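Twin-arginine translocation pathway signal (PDB 5IM2) probably serves as the extracytoplasmic solute-binding protein of a TRAP transporter, and holds a copurified benzoate in its ligand pocket. Local coordinates at residues A[60-72]-A[292-304]. Residues are numbered along the deposited sequence; the frame is centred on the assembly and turned at random.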
loop_
_atom_site.group_PDB
_atom_site.type_symbol
_atom_site.label_atom_id
_atom_site.label_comp_id
_atom_site.label_asym_id
_atom_site.label_seq_id
_atom_site.Cartn_x
_atom_site.Cartn_y
_atom_site.Cartn_z
ATOM N N GLN A 60 7.115 10.416 12.373
ATOM C CA GLN A 60 8.488 9.929 12.355
ATOM C C GLN A 60 8.693 8.746 11.401
ATOM O O GLN A 60 9.687 8.022 11.513
ATOM C CB GLN A 60 8.928 9.572 13.775
ATOM C CG GLN A 60 9.099 10.823 14.652
ATOM C CD GLN A 60 9.905 11.929 13.957
ATOM O OE1 GLN A 60 11.018 11.694 13.487
ATOM N NE2 GLN A 60 9.326 13.129 13.862
ATOM N N SER A 61 7.824 8.585 10.429
ATOM C CA SER A 61 7.853 7.447 9.524
ATOM C C SER A 61 8.573 7.796 8.238
ATOM O O SER A 61 8.622 8.957 7.838
ATOM C CB SER A 61 6.436 7.012 9.178
ATOM O OG SER A 61 5.761 8.055 8.482
ATOM N N ASN A 62 9.081 6.749 7.570
ATOM C CA ASN A 62 9.660 6.880 6.235
ATOM C C ASN A 62 8.681 7.546 5.273
ATOM O O ASN A 62 9.062 8.421 4.498
ATOM C CB ASN A 62 10.072 5.488 5.710
ATOM C CG ASN A 62 10.485 5.500 4.250
ATOM O OD1 ASN A 62 11.336 6.299 3.839
ATOM N ND2 ASN A 62 9.914 4.586 3.461
ATOM N N VAL A 63 7.413 7.139 5.287
ATOM C CA VAL A 63 6.442 7.748 4.373
ATOM C C VAL A 63 6.300 9.243 4.623
ATOM O O VAL A 63 6.374 10.054 3.690
ATOM C CB VAL A 63 5.078 7.057 4.470
ATOM C CG1 VAL A 63 4.070 7.855 3.680
ATOM C CG2 VAL A 63 5.163 5.649 3.933
ATOM N N TRP A 64 5.999 9.642 5.865
ATOM C CA TRP A 64 5.785 11.065 6.102
ATOM C C TRP A 64 7.021 11.867 5.732
ATOM O O TRP A 64 6.928 12.881 5.030
ATOM C CB TRP A 64 5.401 11.309 7.554
ATOM C CG TRP A 64 5.055 12.746 7.892
ATOM C CD1 TRP A 64 5.813 13.611 8.612
ATOM C CD2 TRP A 64 3.826 13.437 7.607
ATOM N NE1 TRP A 64 5.163 14.804 8.754
ATOM C CE2 TRP A 64 3.937 14.721 8.151
ATOM C CE3 TRP A 64 2.652 13.092 6.928
ATOM C CZ2 TRP A 64 2.923 15.672 8.048
ATOM C CZ3 TRP A 64 1.646 14.037 6.830
ATOM C CH2 TRP A 64 1.783 15.304 7.384
ATOM N N GLN A 65 8.195 11.426 6.207
ATOM C CA GLN A 65 9.413 12.218 6.077
ATOM C C GLN A 65 9.914 12.253 4.640
ATOM O O GLN A 65 10.370 13.302 4.158
ATOM C CB GLN A 65 10.508 11.662 6.996
ATOM C CG GLN A 65 10.240 11.759 8.474
ATOM C CD GLN A 65 10.330 13.159 8.992
ATOM O OE1 GLN A 65 11.103 13.969 8.481
ATOM N NE2 GLN A 65 9.532 13.468 10.021
ATOM N N ASN A 66 9.858 11.122 3.936
ATOM C CA ASN A 66 10.525 11.007 2.643
ATOM C C ASN A 66 9.589 10.947 1.458
ATOM O O ASN A 66 10.071 11.012 0.314
ATOM C CB ASN A 66 11.404 9.753 2.618
ATOM C CG ASN A 66 12.491 9.804 3.648
ATOM O OD1 ASN A 66 13.140 10.848 3.837
ATOM N ND2 ASN A 66 12.693 8.698 4.343
ATOM N N MET A 67 8.282 10.836 1.688
ATOM C CA MET A 67 7.305 10.888 0.607
ATOM C C MET A 67 6.366 12.069 0.759
ATOM O O MET A 67 6.368 12.965 -0.094
ATOM C CB MET A 67 6.518 9.567 0.548
ATOM C CG MET A 67 7.430 8.411 0.222
ATOM S SD MET A 67 6.772 6.782 0.623
ATOM C CE MET A 67 5.255 6.819 -0.297
ATOM N N HIS A 68 5.606 12.132 1.857
ATOM C CA HIS A 68 4.606 13.183 2.024
ATOM C C HIS A 68 5.226 14.573 2.137
ATOM O O HIS A 68 4.848 15.481 1.392
ATOM C CB HIS A 68 3.749 12.870 3.231
ATOM C CG HIS A 68 2.905 11.666 3.006
ATOM N ND1 HIS A 68 2.051 11.149 3.959
ATOM C CD2 HIS A 68 2.776 10.887 1.907
ATOM C CE1 HIS A 68 1.449 10.083 3.458
ATOM N NE2 HIS A 68 1.859 9.912 2.214
ATOM N N LYS A 69 6.159 14.774 3.078
ATOM C CA LYS A 69 6.787 16.088 3.227
ATOM C C LYS A 69 7.549 16.483 1.977
ATOM O O LYS A 69 7.572 17.661 1.596
ATOM C CB LYS A 69 7.727 16.108 4.431
ATOM C CG LYS A 69 6.976 16.187 5.770
ATOM C CD LYS A 69 7.918 16.228 6.946
ATOM C CE LYS A 69 8.667 17.520 7.025
ATOM N NZ LYS A 69 9.342 17.624 8.348
ATOM N N VAL A 70 8.189 15.520 1.340
ATOM C CA VAL A 70 8.946 15.808 0.133
ATOM C C VAL A 70 8.020 16.252 -0.993
ATOM O O VAL A 70 8.316 17.209 -1.718
ATOM C CB VAL A 70 9.782 14.577 -0.246
ATOM C CG1 VAL A 70 10.438 14.758 -1.588
ATOM C CG2 VAL A 70 10.829 14.326 0.828
ATOM N N TRP A 71 6.891 15.567 -1.159
ATOM C CA TRP A 71 5.978 15.922 -2.238
ATOM C C TRP A 71 5.383 17.302 -2.011
ATOM O O TRP A 71 5.344 18.127 -2.927
ATOM C CB TRP A 71 4.879 14.859 -2.357
ATOM C CG TRP A 71 3.876 15.098 -3.498
ATOM C CD1 TRP A 71 3.992 14.664 -4.791
ATOM C CD2 TRP A 71 2.638 15.820 -3.435
ATOM N NE1 TRP A 71 2.896 15.058 -5.521
ATOM C CE2 TRP A 71 2.059 15.773 -4.711
ATOM C CE3 TRP A 71 1.960 16.494 -2.418
ATOM C CZ2 TRP A 71 0.846 16.394 -5.002
ATOM C CZ3 TRP A 71 0.751 17.099 -2.710
ATOM C CH2 TRP A 71 0.210 17.039 -3.979
ATOM N N MET A 72 4.880 17.569 -0.799
ATOM C CA MET A 72 4.332 18.892 -0.508
ATOM C C MET A 72 5.373 19.994 -0.694
ATOM O O MET A 72 5.065 21.088 -1.193
ATOM C CB MET A 72 3.790 18.911 0.926
ATOM C CG MET A 72 2.476 18.171 1.054
ATOM S SD MET A 72 1.796 18.289 2.722
ATOM C CE MET A 72 2.531 16.831 3.467
ATOM N N SER A 292 3.716 8.535 -9.460
ATOM C CA SER A 292 3.366 7.207 -8.962
ATOM C C SER A 292 4.588 6.310 -8.834
ATOM O O SER A 292 4.794 5.678 -7.792
ATOM C CB SER A 292 2.313 6.564 -9.879
ATOM O OG SER A 292 1.087 7.311 -9.821
ATOM N N GLY A 293 5.420 6.237 -9.877
ATOM C CA GLY A 293 6.634 5.451 -9.777
ATOM C C GLY A 293 7.566 5.938 -8.681
ATOM O O GLY A 293 8.172 5.136 -7.977
ATOM N N TRP A 294 7.685 7.262 -8.524
ATOM C CA TRP A 294 8.603 7.830 -7.549
ATOM C C TRP A 294 8.159 7.494 -6.127
ATOM O O TRP A 294 8.970 7.080 -5.298
ATOM C CB TRP A 294 8.702 9.341 -7.768
ATOM C CG TRP A 294 9.437 9.976 -6.703
ATOM C CD1 TRP A 294 10.791 9.997 -6.542
ATOM C CD2 TRP A 294 8.877 10.653 -5.571
ATOM N NE1 TRP A 294 11.108 10.662 -5.373
ATOM C CE2 TRP A 294 9.948 11.074 -4.765
ATOM C CE3 TRP A 294 7.569 10.952 -5.169
ATOM C CZ2 TRP A 294 9.749 11.777 -3.573
ATOM C CZ3 TRP A 294 7.377 11.651 -3.991
ATOM C CH2 TRP A 294 8.458 12.054 -3.208
ATOM N N LEU A 295 6.868 7.596 -5.848
ATOM C CA LEU A 295 6.363 7.232 -4.528
ATOM C C LEU A 295 6.667 5.779 -4.200
ATOM O O LEU A 295 7.104 5.458 -3.086
ATOM C CB LEU A 295 4.858 7.500 -4.441
ATOM C CG LEU A 295 4.446 8.961 -4.375
ATOM C CD1 LEU A 295 2.948 9.140 -4.546
ATOM C CD2 LEU A 295 4.863 9.534 -3.011
ATOM N N GLY A 296 6.367 4.865 -5.129
ATOM C CA GLY A 296 6.689 3.466 -4.904
ATOM C C GLY A 296 8.179 3.228 -4.713
ATOM O O GLY A 296 8.587 2.468 -3.840
ATOM N N ARG A 297 9.019 3.866 -5.539
ATOM C CA ARG A 297 10.452 3.674 -5.411
ATOM C C ARG A 297 10.926 4.057 -4.004
ATOM O O ARG A 297 11.698 3.323 -3.368
ATOM C CB ARG A 297 11.187 4.494 -6.472
ATOM C CG ARG A 297 12.631 4.198 -6.514
ATOM C CD ARG A 297 13.435 4.985 -7.541
ATOM N NE ARG A 297 14.826 4.587 -7.366
ATOM C CZ ARG A 297 15.509 3.759 -8.151
ATOM N NH1 ARG A 297 14.986 3.252 -9.269
ATOM N NH2 ARG A 297 16.763 3.469 -7.825
ATOM N N VAL A 298 10.463 5.204 -3.509
ATOM C CA VAL A 298 10.904 5.720 -2.206
ATOM C C VAL A 298 10.374 4.844 -1.077
ATOM O O VAL A 298 11.087 4.572 -0.093
ATOM C CB VAL A 298 10.477 7.188 -2.050
ATOM C CG1 VAL A 298 10.772 7.684 -0.649
ATOM C CG2 VAL A 298 11.217 8.049 -3.084
ATOM N N GLN A 299 9.136 4.356 -1.205
ATOM C CA GLN A 299 8.603 3.484 -0.158
ATOM C C GLN A 299 9.438 2.208 -0.049
ATOM O O GLN A 299 9.817 1.776 1.051
ATOM C CB GLN A 299 7.143 3.160 -0.402
ATOM C CG GLN A 299 6.445 2.664 0.916
ATOM C CD GLN A 299 4.944 2.741 0.865
ATOM O OE1 GLN A 299 4.344 3.021 -0.159
ATOM N NE2 GLN A 299 4.333 2.449 1.978
ATOM N N GLN A 300 9.768 1.606 -1.180
ATOM C CA GLN A 300 10.604 0.407 -1.128
ATOM C C GLN A 300 12.034 0.730 -0.704
ATOM O O GLN A 300 12.710 -0.120 -0.105
ATOM C CB GLN A 300 10.575 -0.314 -2.487
ATOM C CG GLN A 300 11.380 -1.604 -2.488
ATOM C CD GLN A 300 11.113 -2.528 -3.648
ATOM O OE1 GLN A 300 10.500 -2.149 -4.639
ATOM N NE2 GLN A 300 11.626 -3.746 -3.555
ATOM N N ALA A 301 12.541 1.926 -1.018
ATOM C CA ALA A 301 13.887 2.277 -0.592
ATOM C C ALA A 301 14.027 2.333 0.927
ATOM O O ALA A 301 15.151 2.291 1.430
ATOM C CB ALA A 301 14.324 3.624 -1.177
ATOM N N GLY A 302 12.928 2.452 1.657
ATOM C CA GLY A 302 12.988 2.443 3.105
ATOM C C GLY A 302 13.015 1.068 3.718
ATOM O O GLY A 302 13.134 0.952 4.941
ATOM N N ASP A 303 12.934 0.015 2.900
ATOM C CA ASP A 303 12.879 -1.335 3.455
ATOM C C ASP A 303 14.192 -1.675 4.154
ATOM O O ASP A 303 14.194 -2.242 5.254
ATOM C CB ASP A 303 12.594 -2.366 2.357
ATOM C CG ASP A 303 11.140 -2.461 1.963
ATOM O OD1 ASP A 303 10.242 -1.868 2.614
ATOM O OD2 ASP A 303 10.883 -3.195 0.964
ATOM N N ALA A 304 15.320 -1.324 3.530
ATOM C CA ALA A 304 16.623 -1.557 4.124
ATOM C C ALA A 304 16.680 -1.095 5.575
ATOM O O ALA A 304 17.172 -1.821 6.447
ATOM C CB ALA A 304 17.703 -0.833 3.314
HETATM O O HOH W 1 12.855 5.926 1.540
#
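Met67 reaches from helix 62-78 onto helix 289-301, two helices packed nearly antiparallel (154° between the directions of segments 62-72 and 292-301) in a family 7 extracellular solute-binding protein of the TRAP type. Its CB meets Leu295 CD2. Met67 CG stands anti to the carbonyl carbon (chi1 -63°) and runs alongside Val298, 3.5 Å from Val298 CG1. Met67 SD lies beside Gln299 CB, and a bend at chi3 (56°) turns Met67 CE back onto Leu295, 3.6 Å from Leu295 O, and against Leu295 CD2. One thioether chain thus spans a full turn of the partner helix. Farther along, the benzo end of Trp294 slants against Val70, with Trp294 CZ2 3.6 Å from Val70 CG1, while Val298 CG2 lies over one face of the same indole, toward the rim.

Toward the ligand pocket the contact turns polar, and water bridges it: one molecule donates to both Asn62 OD1 and Val298 O. Asn66 ND2 gives Asn62 OD1 a second, nearly straight bond in the carbonyl plane. Asn62 ND2 binds Glu234, which also takes Gln299 NE2; Gln299 OE1 accepts from Gln166, and the Gln299 side chain touches the bound benzoate. A leucine in place of Asn62 would probably leave the bridging water and Asn66 ND2 without their shared acceptor and Glu234 without one of its donors. Just beyond, Gly302 presents its bare CA to the Asn62 amide, 3.8 Å from Asn62 ND2.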